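Conjugal transfer protein (Escherichia coli, PDB 5I97) is a VirB8-like inner-membrane component of the pKM101 type IV secretion system, probably helping to build the channel for conjugal DNA transfer, represented here by its soluble NTF2-like domain. Local coordinates at residues E28-W33 against M130-K135; K91-I96 against R107-R112; V103-F108 against R125-M130. All blocks are in the same frame, centred on the assembly; numbering follows the deposited sequence.

Contact 1: E28-W33 against M130-K135; sequences EIDKFW and MGYEYK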
loop_
_atom_site.group_PDB
_atom_site.type_symbol
_atom_site.label_atom_id
_atom_site.label_comp_id
_atom_site.label_asym_id
_atom_site.label_seq_id
_atom_site.Cartn_x
_atom_site.Cartn_y
_atom_site.Cartn_z
ATOM N N GLU A 28 7.110 23.658 -10.910
ATOM C CA GLU A 28 7.156 22.211 -10.878
ATOM C C GLU A 28 8.185 21.663 -9.905
ATOM O O GLU A 28 7.924 20.676 -9.204
ATOM C CB GLU A 28 7.442 21.674 -12.278
ATOM C CG GLU A 28 6.409 22.082 -13.318
ATOM C CD GLU A 28 6.656 23.470 -13.892
ATOM O OE1 GLU A 28 7.791 23.986 -13.787
ATOM O OE2 GLU A 28 5.704 24.048 -14.453
ATOM N N ILE A 29 9.335 22.324 -9.844
ATOM C CA ILE A 29 10.405 21.924 -8.952
ATOM C C ILE A 29 10.090 22.274 -7.503
ATOM O O ILE A 29 10.309 21.455 -6.611
ATOM C CB ILE A 29 11.734 22.568 -9.361
ATOM C CG1 ILE A 29 12.102 22.157 -10.787
ATOM C CG2 ILE A 29 12.825 22.185 -8.380
ATOM C CD1 ILE A 29 13.375 22.803 -11.311
ATOM N N ASP A 30 9.587 23.484 -7.273
ATOM C CA ASP A 30 9.173 23.914 -5.942
ATOM C C ASP A 30 8.141 22.943 -5.371
ATOM O O ASP A 30 8.253 22.504 -4.236
ATOM C CB ASP A 30 8.576 25.315 -5.969
ATOM C CG ASP A 30 9.615 26.393 -6.105
ATOM O OD1 ASP A 30 10.788 26.062 -6.345
ATOM O OD2 ASP A 30 9.249 27.578 -5.974
ATOM N N LYS A 31 7.137 22.623 -6.184
ATOM C CA LYS A 31 6.069 21.739 -5.768
ATOM C C LYS A 31 6.627 20.364 -5.417
ATOM O O LYS A 31 6.155 19.719 -4.492
ATOM C CB LYS A 31 5.004 21.640 -6.865
ATOM C CG LYS A 31 3.894 20.647 -6.578
ATOM C CD LYS A 31 2.975 20.457 -7.775
ATOM C CE LYS A 31 1.938 19.371 -7.507
ATOM N NZ LYS A 31 1.058 19.145 -8.690
ATOM N N PHE A 32 7.663 19.932 -6.125
ATOM C CA PHE A 32 8.254 18.634 -5.837
ATOM C C PHE A 32 8.836 18.566 -4.430
ATOM O O PHE A 32 8.504 17.664 -3.672
ATOM C CB PHE A 32 9.351 18.283 -6.835
ATOM C CG PHE A 32 10.145 17.069 -6.437
ATOM C CD1 PHE A 32 9.578 15.805 -6.485
ATOM C CD2 PHE A 32 11.440 17.197 -5.955
ATOM C CE1 PHE A 32 10.297 14.693 -6.102
ATOM C CE2 PHE A 32 12.165 16.088 -5.560
ATOM C CZ PHE A 32 11.595 14.833 -5.636
ATOM N N TRP A 33 9.713 19.506 -4.095
ATOM C CA TRP A 33 10.363 19.504 -2.793
ATOM C C TRP A 33 9.368 19.768 -1.676
ATOM O O TRP A 33 9.456 19.160 -0.618
ATOM C CB TRP A 33 11.494 20.541 -2.739
ATOM C CG TRP A 33 12.561 20.267 -3.736
ATOM C CD1 TRP A 33 12.819 20.978 -4.866
ATOM C CD2 TRP A 33 13.518 19.198 -3.705
ATOM N NE1 TRP A 33 13.870 20.418 -5.542
ATOM C CE2 TRP A 33 14.319 19.324 -4.849
ATOM C CE3 TRP A 33 13.772 18.148 -2.819
ATOM C CZ2 TRP A 33 15.363 18.444 -5.131
ATOM C CZ3 TRP A 33 14.803 17.275 -3.102
ATOM C CH2 TRP A 33 15.587 17.428 -4.245
ATOM N N MET A 130 3.596 26.880 4.504
ATOM C CA MET A 130 5.033 26.672 4.539
ATOM C C MET A 130 5.804 27.867 4.009
ATOM O O MET A 130 5.381 28.516 3.058
ATOM C CB MET A 130 5.390 25.430 3.726
ATOM C CG MET A 130 4.473 24.248 3.975
ATOM S SD MET A 130 4.846 22.865 2.901
ATOM C CE MET A 130 6.561 22.556 3.314
ATOM N N GLY A 131 6.942 28.150 4.627
ATOM C CA GLY A 131 7.893 29.100 4.083
ATOM C C GLY A 131 9.076 28.310 3.563
ATOM O O GLY A 131 9.481 27.337 4.187
ATOM N N TYR A 132 9.596 28.674 2.398
ATOM C CA TYR A 132 10.717 27.942 1.834
ATOM C C TYR A 132 11.687 28.828 1.049
ATOM O O TYR A 132 11.409 29.990 0.759
ATOM C CB TYR A 132 10.212 26.812 0.942
ATOM C CG TYR A 132 9.558 27.275 -0.329
ATOM C CD1 TYR A 132 8.233 27.661 -0.343
ATOM C CD2 TYR A 132 10.269 27.332 -1.521
ATOM C CE1 TYR A 132 7.632 28.090 -1.503
ATOM C CE2 TYR A 132 9.682 27.755 -2.677
ATOM C CZ TYR A 132 8.365 28.134 -2.667
ATOM O OH TYR A 132 7.766 28.556 -3.834
ATOM N N GLU A 133 12.890 28.294 0.857
ATOM C CA GLU A 133 13.970 28.967 0.145
ATOM C C GLU A 133 15.019 27.933 -0.250
ATOM O O GLU A 133 15.020 26.821 0.280
ATOM C CB GLU A 133 14.598 30.053 1.020
ATOM C CG GLU A 133 15.213 29.532 2.309
ATOM C CD GLU A 133 15.890 30.623 3.113
ATOM O OE1 GLU A 133 15.502 31.801 2.966
ATOM O OE2 GLU A 133 16.812 30.304 3.894
ATOM N N TYR A 134 15.917 28.287 -1.163
ATOM C CA TYR A 134 17.020 27.398 -1.487
ATOM C C TYR A 134 18.315 28.057 -1.032
ATOM O O TYR A 134 18.515 29.249 -1.241
ATOM C CB TYR A 134 17.041 27.068 -2.970
ATOM C CG TYR A 134 15.812 26.339 -3.480
ATOM C CD1 TYR A 134 14.637 27.025 -3.756
ATOM C CD2 TYR A 134 15.848 24.981 -3.748
ATOM C CE1 TYR A 134 13.530 26.371 -4.253
ATOM C CE2 TYR A 134 14.744 24.320 -4.245
ATOM C CZ TYR A 134 13.588 25.023 -4.504
ATOM O OH TYR A 134 12.476 24.379 -5.002
ATOM N N LYS A 135 19.179 27.283 -0.385
ATOM C CA LYS A 135 20.469 27.780 0.073
ATOM C C LYS A 135 21.618 26.885 -0.327
ATOM O O LYS A 135 21.604 25.687 -0.060
ATOM C CB LYS A 135 20.481 27.925 1.596
ATOM C CG LYS A 135 19.570 28.983 2.169
ATOM C CD LYS A 135 20.118 30.376 1.898
ATOM C CE LYS A 135 19.288 31.454 2.578
ATOM N NZ LYS A 135 19.750 32.829 2.227
#
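Asp30 OD1 accepts a hydrogen bond of 2.7 Å from Tyr134 OH and a second from the backbone N of Tyr25, just ahead of the helix. The other carboxylate oxygen is gripped in the same way: Asp30 OD2 takes the hydroxyl of Tyr132, OH to OD2 2.8 Å, and also that of Ser24. Four donors therefore satisfy one buried carboxylate, which fixes its rotation and would be expected to stabilise the charged form. Neither hydroxyl approaches in the carboxylate plane; both oxygens are met from well above it. The two rings are turned differently against the acid, that of Tyr134 inclined by 30° and that of Tyr132 nearly perpendicular at 78°. Tyr132 reaches the acid with CG wedged between its backbone N and carbonyl carbon (chi1 69°), whereas Tyr134 CG lies anti to its carbonyl carbon.

Tyr134 also works against Trp33. Its edge is directed at the face of the indole's five-membered ring in an offset edge-to-face pair with centroids 5.8 Å apart, and the nearest carbons are Trp33 CD1 and Tyr134 CE2 at 3.9 Å.

Two tyrosines two residues apart on one strand thus clasp the first turns of helix 27-42; the axes of 28-33 and 130-134 come within 10.6 Å. Phe151 of strand 151-160 meets the rings of both Trp33 and Tyr134, and Leu34 of the same helix touches Tyr132, which places the helix against the sheet, as in the NTF2-like fold of VirB8 proteins.

Contact 2: K91-I96 against R107-R112; sequences KINSVI and RFTTVR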
loop_
_atom_site.group_PDB
_atom_site.type_symbol
_atom_site.label_atom_id
_atom_site.label_comp_id
_atom_site.label_asym_id
_atom_site.label_seq_id
_atom_site.Cartn_x
_atom_site.Cartn_y
_atom_site.Cartn_z
ATOM N N LYS A 91 -1.599 11.713 1.490
ATOM C CA LYS A 91 -2.116 12.046 0.169
ATOM C C LYS A 91 -2.115 13.559 -0.028
ATOM O O LYS A 91 -2.804 14.273 0.692
ATOM C CB LYS A 91 -3.535 11.495 -0.011
ATOM C CG LYS A 91 -4.083 11.618 -1.419
ATOM C CD LYS A 91 -3.145 11.058 -2.467
ATOM C CE LYS A 91 -3.871 10.935 -3.790
ATOM N NZ LYS A 91 -4.455 12.249 -4.165
ATOM N N ILE A 92 -1.317 14.049 -0.972
ATOM C CA ILE A 92 -1.338 15.470 -1.315
ATOM C C ILE A 92 -2.564 15.778 -2.168
ATOM O O ILE A 92 -2.767 15.152 -3.202
ATOM C CB ILE A 92 -0.063 15.892 -2.075
ATOM C CG1 ILE A 92 1.190 15.540 -1.267
ATOM C CG2 ILE A 92 -0.087 17.382 -2.383
ATOM C CD1 ILE A 92 1.342 16.313 0.020
ATOM N N ASN A 93 -3.361 16.757 -1.761
ATOM C CA ASN A 93 -4.585 17.079 -2.491
ATOM C C ASN A 93 -4.447 18.307 -3.405
ATOM O O ASN A 93 -4.999 18.337 -4.502
ATOM C CB ASN A 93 -5.742 17.296 -1.517
ATOM C CG ASN A 93 -6.000 16.077 -0.630
ATOM O OD1 ASN A 93 -6.080 16.191 0.593
ATOM N ND2 ASN A 93 -6.109 14.906 -1.245
ATOM N N SER A 94 -3.740 19.331 -2.933
ATOM C CA SER A 94 -3.528 20.532 -3.735
ATOM C C SER A 94 -2.344 21.323 -3.205
ATOM O O SER A 94 -2.045 21.274 -2.011
ATOM C CB SER A 94 -4.787 21.409 -3.758
ATOM O OG SER A 94 -5.075 21.937 -2.477
ATOM N N VAL A 95 -1.678 22.049 -4.102
ATOM C CA VAL A 95 -0.546 22.901 -3.747
ATOM C C VAL A 95 -0.693 24.277 -4.365
ATOM O O VAL A 95 -0.810 24.403 -5.576
ATOM C CB VAL A 95 0.790 22.296 -4.216
ATOM C CG1 VAL A 95 1.952 23.215 -3.856
ATOM C CG2 VAL A 95 0.988 20.912 -3.616
ATOM N N ILE A 96 -0.693 25.309 -3.535
ATOM C CA ILE A 96 -0.764 26.667 -4.036
ATOM C C ILE A 96 0.542 27.392 -3.739
ATOM O O ILE A 96 0.920 27.534 -2.581
ATOM C CB ILE A 96 -1.939 27.435 -3.418
ATOM C CG1 ILE A 96 -3.251 26.704 -3.710
ATOM C CG2 ILE A 96 -2.009 28.858 -3.966
ATOM C CD1 ILE A 96 -4.455 27.350 -3.085
ATOM N N ARG A 107 -2.652 21.298 0.873
ATOM C CA ARG A 107 -3.749 20.557 1.473
ATOM C C ARG A 107 -3.536 19.073 1.286
ATOM O O ARG A 107 -3.344 18.596 0.167
ATOM C CB ARG A 107 -5.073 20.998 0.869
ATOM C CG ARG A 107 -5.442 22.394 1.284
ATOM C CD ARG A 107 -6.817 22.787 0.812
ATOM N NE ARG A 107 -7.240 24.044 1.426
ATOM C CZ ARG A 107 -6.774 25.245 1.099
ATOM N NH1 ARG A 107 -5.834 25.374 0.173
ATOM N NH2 ARG A 107 -7.238 26.320 1.722
ATOM N N PHE A 108 -3.586 18.340 2.393
ATOM C CA PHE A 108 -3.265 16.932 2.335
ATOM C C PHE A 108 -4.101 16.081 3.280
ATOM O O PHE A 108 -4.707 16.563 4.234
ATOM C CB PHE A 108 -1.760 16.740 2.615
ATOM C CG PHE A 108 -1.329 17.115 4.010
ATOM C CD1 PHE A 108 -1.162 18.440 4.369
ATOM C CD2 PHE A 108 -1.019 16.140 4.944
ATOM C CE1 PHE A 108 -0.757 18.779 5.637
ATOM C CE2 PHE A 108 -0.590 16.485 6.208
ATOM C CZ PHE A 108 -0.467 17.798 6.555
ATOM N N THR A 109 -4.103 14.790 2.995
ATOM C CA THR A 109 -4.896 13.835 3.730
ATOM C C THR A 109 -4.012 12.749 4.303
ATOM O O THR A 109 -3.147 12.217 3.615
ATOM C CB THR A 109 -5.972 13.209 2.838
ATOM O OG1 THR A 109 -6.920 14.219 2.491
ATOM C CG2 THR A 109 -6.700 12.085 3.571
ATOM N N THR A 110 -4.225 12.441 5.573
ATOM C CA THR A 110 -3.525 11.334 6.206
ATOM C C THR A 110 -4.486 10.180 6.477
ATOM O O THR A 110 -5.633 10.384 6.864
ATOM C CB THR A 110 -2.842 11.764 7.520
ATOM O OG1 THR A 110 -3.790 12.411 8.371
ATOM C CG2 THR A 110 -1.712 12.729 7.223
ATOM N N VAL A 111 -4.002 8.968 6.246
ATOM C CA VAL A 111 -4.740 7.762 6.595
ATOM C C VAL A 111 -3.899 6.945 7.565
ATOM O O VAL A 111 -2.857 6.407 7.200
ATOM C CB VAL A 111 -5.080 6.904 5.362
ATOM C CG1 VAL A 111 -5.732 5.595 5.792
ATOM C CG2 VAL A 111 -5.992 7.663 4.416
ATOM N N ARG A 112 -4.330 6.899 8.817
ATOM C CA ARG A 112 -3.587 6.155 9.832
ATOM C C ARG A 112 -4.085 4.720 9.925
ATOM O O ARG A 112 -5.291 4.464 9.856
ATOM C CB ARG A 112 -3.693 6.849 11.185
ATOM C CG ARG A 112 -3.069 6.106 12.339
ATOM C CD ARG A 112 -3.134 6.971 13.562
ATOM N NE ARG A 112 -2.574 6.302 14.720
ATOM C CZ ARG A 112 -3.301 5.695 15.649
ATOM N NH1 ARG A 112 -4.619 5.673 15.540
ATOM N NH2 ARG A 112 -2.704 5.109 16.676
HETATM O O HOH W 1 -3.846 24.296 -0.994
#
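Asn93 and Thr109 meet through their side chains: Thr109 OG1 donates to Asn93 OD1 at 2.9 Å, in the carbonyl plane and on a lone pair of the amide oxygen. Asn93 CG, anti to its own carbonyl carbon (chi1 -58°), extends the amide across to the partner strand. Beside this bond, Arg107 O accepts two backbone donors, Asn93 N at 2.7 Å and Ser94 N at 3.2 Å. Ser94 OG packs against the aliphatic part of Arg107, 3.5 Å from its CB, and also hydrogen-bonds to a water, whose further link to Arg107 NH1 is doubtful.

The double acceptance at Arg107 O defines a classic beta bulge in the antiparallel hairpin of strands 86-98 and 103-114: Asn93 and Ser94 together face Arg107, and the register slips by one residue after the Ile92-Phe108 pair. Regular pairing holds before the bulge, where Lys91 N reaches Thr109 O at 2.7 Å with an N-H...O angle of 164°, and the return bond from Thr109 N to Lys91 O is equally short. After it, Arg107 N donates to Ser94 O.

On the face bearing Ile92 and Phe108, the side-chain contact is apolar, Ile92 CD1 approaching Phe108 CB to 4.1 Å. Helix 27-42 lies over this face, with Thr35 and Val38 against Ile92 and Glu42 against Phe108. On the face carrying Thr109, Arg125 of strand 124-134 packs beside both Asn93 and Thr109.

Contact 3: V103-F108 against R125-M130; sequences VATIRF and RWIAIM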
loop_
_atom_site.group_PDB
_atom_site.type_symbol
_atom_site.label_atom_id
_atom_site.label_comp_id
_atom_site.label_asym_id
_atom_site.label_seq_id
_atom_site.Cartn_x
_atom_site.Cartn_y
_atom_site.Cartn_z
ATOM N N VAL A 103 6.308 31.207 -0.088
ATOM C CA VAL A 103 5.210 30.741 0.742
ATOM C C VAL A 103 4.360 29.780 -0.075
ATOM O O VAL A 103 4.120 30.013 -1.256
ATOM C CB VAL A 103 4.364 31.912 1.269
ATOM C CG1 VAL A 103 3.118 31.415 1.943
ATOM C CG2 VAL A 103 5.182 32.748 2.231
ATOM N N ALA A 104 3.959 28.671 0.541
ATOM C CA ALA A 104 3.149 27.665 -0.126
ATOM C C ALA A 104 2.064 27.135 0.803
ATOM O O ALA A 104 2.245 27.054 2.014
ATOM C CB ALA A 104 4.011 26.540 -0.624
ATOM N N THR A 105 0.926 26.797 0.220
ATOM C CA THR A 105 -0.168 26.207 0.955
ATOM C C THR A 105 -0.441 24.822 0.427
ATOM O O THR A 105 -0.718 24.650 -0.751
ATOM C CB THR A 105 -1.427 27.037 0.839
ATOM O OG1 THR A 105 -1.200 28.310 1.440
ATOM C CG2 THR A 105 -2.577 26.347 1.536
ATOM N N ILE A 106 -0.338 23.826 1.292
ATOM C CA ILE A 106 -0.520 22.456 0.854
ATOM C C ILE A 106 -1.656 21.768 1.612
ATOM O O ILE A 106 -1.624 21.651 2.837
ATOM C CB ILE A 106 0.786 21.661 1.008
ATOM C CG1 ILE A 106 1.844 22.253 0.072
ATOM C CG2 ILE A 106 0.564 20.186 0.727
ATOM C CD1 ILE A 106 3.112 21.450 -0.025
ATOM N N ARG A 107 -2.652 21.298 0.873
ATOM C CA ARG A 107 -3.749 20.557 1.473
ATOM C C ARG A 107 -3.536 19.073 1.286
ATOM O O ARG A 107 -3.344 18.596 0.167
ATOM C CB ARG A 107 -5.073 20.998 0.869
ATOM C CG ARG A 107 -5.442 22.394 1.284
ATOM C CD ARG A 107 -6.817 22.787 0.812
ATOM N NE ARG A 107 -7.240 24.044 1.426
ATOM C CZ ARG A 107 -6.774 25.245 1.099
ATOM N NH1 ARG A 107 -5.834 25.374 0.173
ATOM N NH2 ARG A 107 -7.238 26.320 1.722
ATOM N N PHE A 108 -3.586 18.340 2.393
ATOM C CA PHE A 108 -3.265 16.932 2.335
ATOM C C PHE A 108 -4.101 16.081 3.280
ATOM O O PHE A 108 -4.707 16.563 4.234
ATOM C CB PHE A 108 -1.760 16.740 2.615
ATOM C CG PHE A 108 -1.329 17.115 4.010
ATOM C CD1 PHE A 108 -1.162 18.440 4.369
ATOM C CD2 PHE A 108 -1.019 16.140 4.944
ATOM C CE1 PHE A 108 -0.757 18.779 5.637
ATOM C CE2 PHE A 108 -0.590 16.485 6.208
ATOM C CZ PHE A 108 -0.467 17.798 6.555
ATOM N N ARG A 125 -8.046 15.592 7.118
ATOM C CA ARG A 125 -7.584 16.549 6.111
ATOM C C ARG A 125 -6.904 17.734 6.774
ATOM O O ARG A 125 -7.368 18.230 7.803
ATOM C CB ARG A 125 -8.737 17.022 5.225
ATOM C CG ARG A 125 -9.334 15.882 4.394
ATOM C CD ARG A 125 -10.438 16.303 3.400
ATOM N NE ARG A 125 -9.858 16.732 2.122
ATOM C CZ ARG A 125 -10.361 16.438 0.925
ATOM N NH1 ARG A 125 -11.478 15.730 0.823
ATOM N NH2 ARG A 125 -9.753 16.858 -0.177
ATOM N N TRP A 126 -5.788 18.176 6.202
ATOM C CA TRP A 126 -5.001 19.238 6.822
ATOM C C TRP A 126 -4.567 20.332 5.853
ATOM O O TRP A 126 -4.529 20.132 4.643
ATOM C CB TRP A 126 -3.751 18.652 7.470
ATOM C CG TRP A 126 -3.974 17.421 8.269
ATOM C CD1 TRP A 126 -3.958 16.139 7.814
ATOM C CD2 TRP A 126 -4.216 17.339 9.675
ATOM N NE1 TRP A 126 -4.188 15.271 8.837
ATOM C CE2 TRP A 126 -4.345 15.987 10.001
ATOM C CE3 TRP A 126 -4.328 18.295 10.694
ATOM C CZ2 TRP A 126 -4.598 15.545 11.296
ATOM C CZ3 TRP A 126 -4.575 17.859 11.983
ATOM C CH2 TRP A 126 -4.709 16.497 12.273
ATOM N N ILE A 127 -4.192 21.479 6.405
ATOM C CA ILE A 127 -3.585 22.547 5.620
ATOM C C ILE A 127 -2.196 22.850 6.169
ATOM O O ILE A 127 -2.039 23.135 7.356
ATOM C CB ILE A 127 -4.425 23.830 5.642
ATOM C CG1 ILE A 127 -5.880 23.525 5.292
ATOM C CG2 ILE A 127 -3.848 24.855 4.688
ATOM C CD1 ILE A 127 -6.806 24.711 5.431
ATOM N N ALA A 128 -1.193 22.801 5.304
ATOM C CA ALA A 128 0.166 23.152 5.687
ATOM C C ALA A 128 0.581 24.482 5.059
ATOM O O ALA A 128 0.632 24.610 3.835
ATOM C CB ALA A 128 1.127 22.058 5.280
ATOM N N ILE A 129 0.830 25.478 5.905
ATOM C CA ILE A 129 1.365 26.763 5.454
ATOM C C ILE A 129 2.881 26.776 5.610
ATOM O O ILE A 129 3.398 26.707 6.716
ATOM C CB ILE A 129 0.770 27.944 6.238
ATOM C CG1 ILE A 129 -0.761 27.885 6.238
ATOM C CG2 ILE A 129 1.291 29.265 5.687
ATOM C CD1 ILE A 129 -1.377 27.972 4.872
ATOM N N MET A 130 3.596 26.880 4.504
ATOM C CA MET A 130 5.033 26.672 4.539
ATOM C C MET A 130 5.804 27.867 4.009
ATOM O O MET A 130 5.381 28.516 3.058
ATOM C CB MET A 130 5.390 25.430 3.726
ATOM C CG MET A 130 4.473 24.248 3.975
ATOM S SD MET A 130 4.846 22.865 2.901
ATOM C CE MET A 130 6.561 22.556 3.314
#
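Trp126 CB sits as a bump on the Phe108 ring, 3.8 Å from its centroid and 26° off the normal, a CH-pi contact within the regular antiparallel hairpin formed by strands 103-114 and 124-134. Six backbone hydrogen bonds between the pairs Ala104-Met130, Ile106-Ala128 and Phe108-Trp126 hold the ladder in unbroken register. Beyond CB, the indole continues as an offset stack: its five-membered ring and the Phe108 ring have planes 28° apart and centroids 5.0 Å apart. Phe108 leans across the partner strand because CG lies between its backbone N and carbonyl carbon (chi1 66°), carrying CE1 onward to Ala128 CB at 3.8 Å. The small methyl of Ala128 meets the ring obliquely there, beside Trp126 CB. The polar edge of the indole turns to its neighbouring strand, where Trp126 NE1 donates a hydrogen bond to Thr110 OG1.

Further along this face, Met130 lays its thioether obliquely across Ile106, SD to CD1 3.7 Å. Leu34 and Tyr37 of helix 27-42 pack on Met130, and Val158 of strand 151-160 touches the side chains of Phe108 and Trp126, making this the inward-facing, hydrophobic side of the sheet.

The other face is built from branched side chains standing side by side. Thr105 CG2 fits between two isoleucines, touching Ile127 CG2 at 3.7 Å and Ile129 CD1 at 3.9 Å. Ile127 also runs alongside the extended Arg107 chain, its CD1 near both NE and NH2. At the other isoleucine, Ile129 CD1 closes to 3.5 Å on Thr105 OG1.

Contacts 2 and 3 are successive hairpin pairings of one antiparallel sheet, sharing Arg107 and Phe108 on strand 103-114, with centres about 8 Å apart. Contact 1 instead brings a helix onto strand 124-134; it shares Met130 with contact 3, and its Tyr132 packs on Val103 and Ala104. Burial differs accordingly: contact 1 is buried, contact 3 partly so, and contact 2, on an outermost strand of this chain's sheet, lies at the surface. The chemistry follows, from a buried carboxylate held by tyrosines, through a regular ladder with an aromatic and aliphatic inner face, to a bulged edge with polar side chains and water. Contacts 2 and 3 both nest within the loop that contact 1 closes.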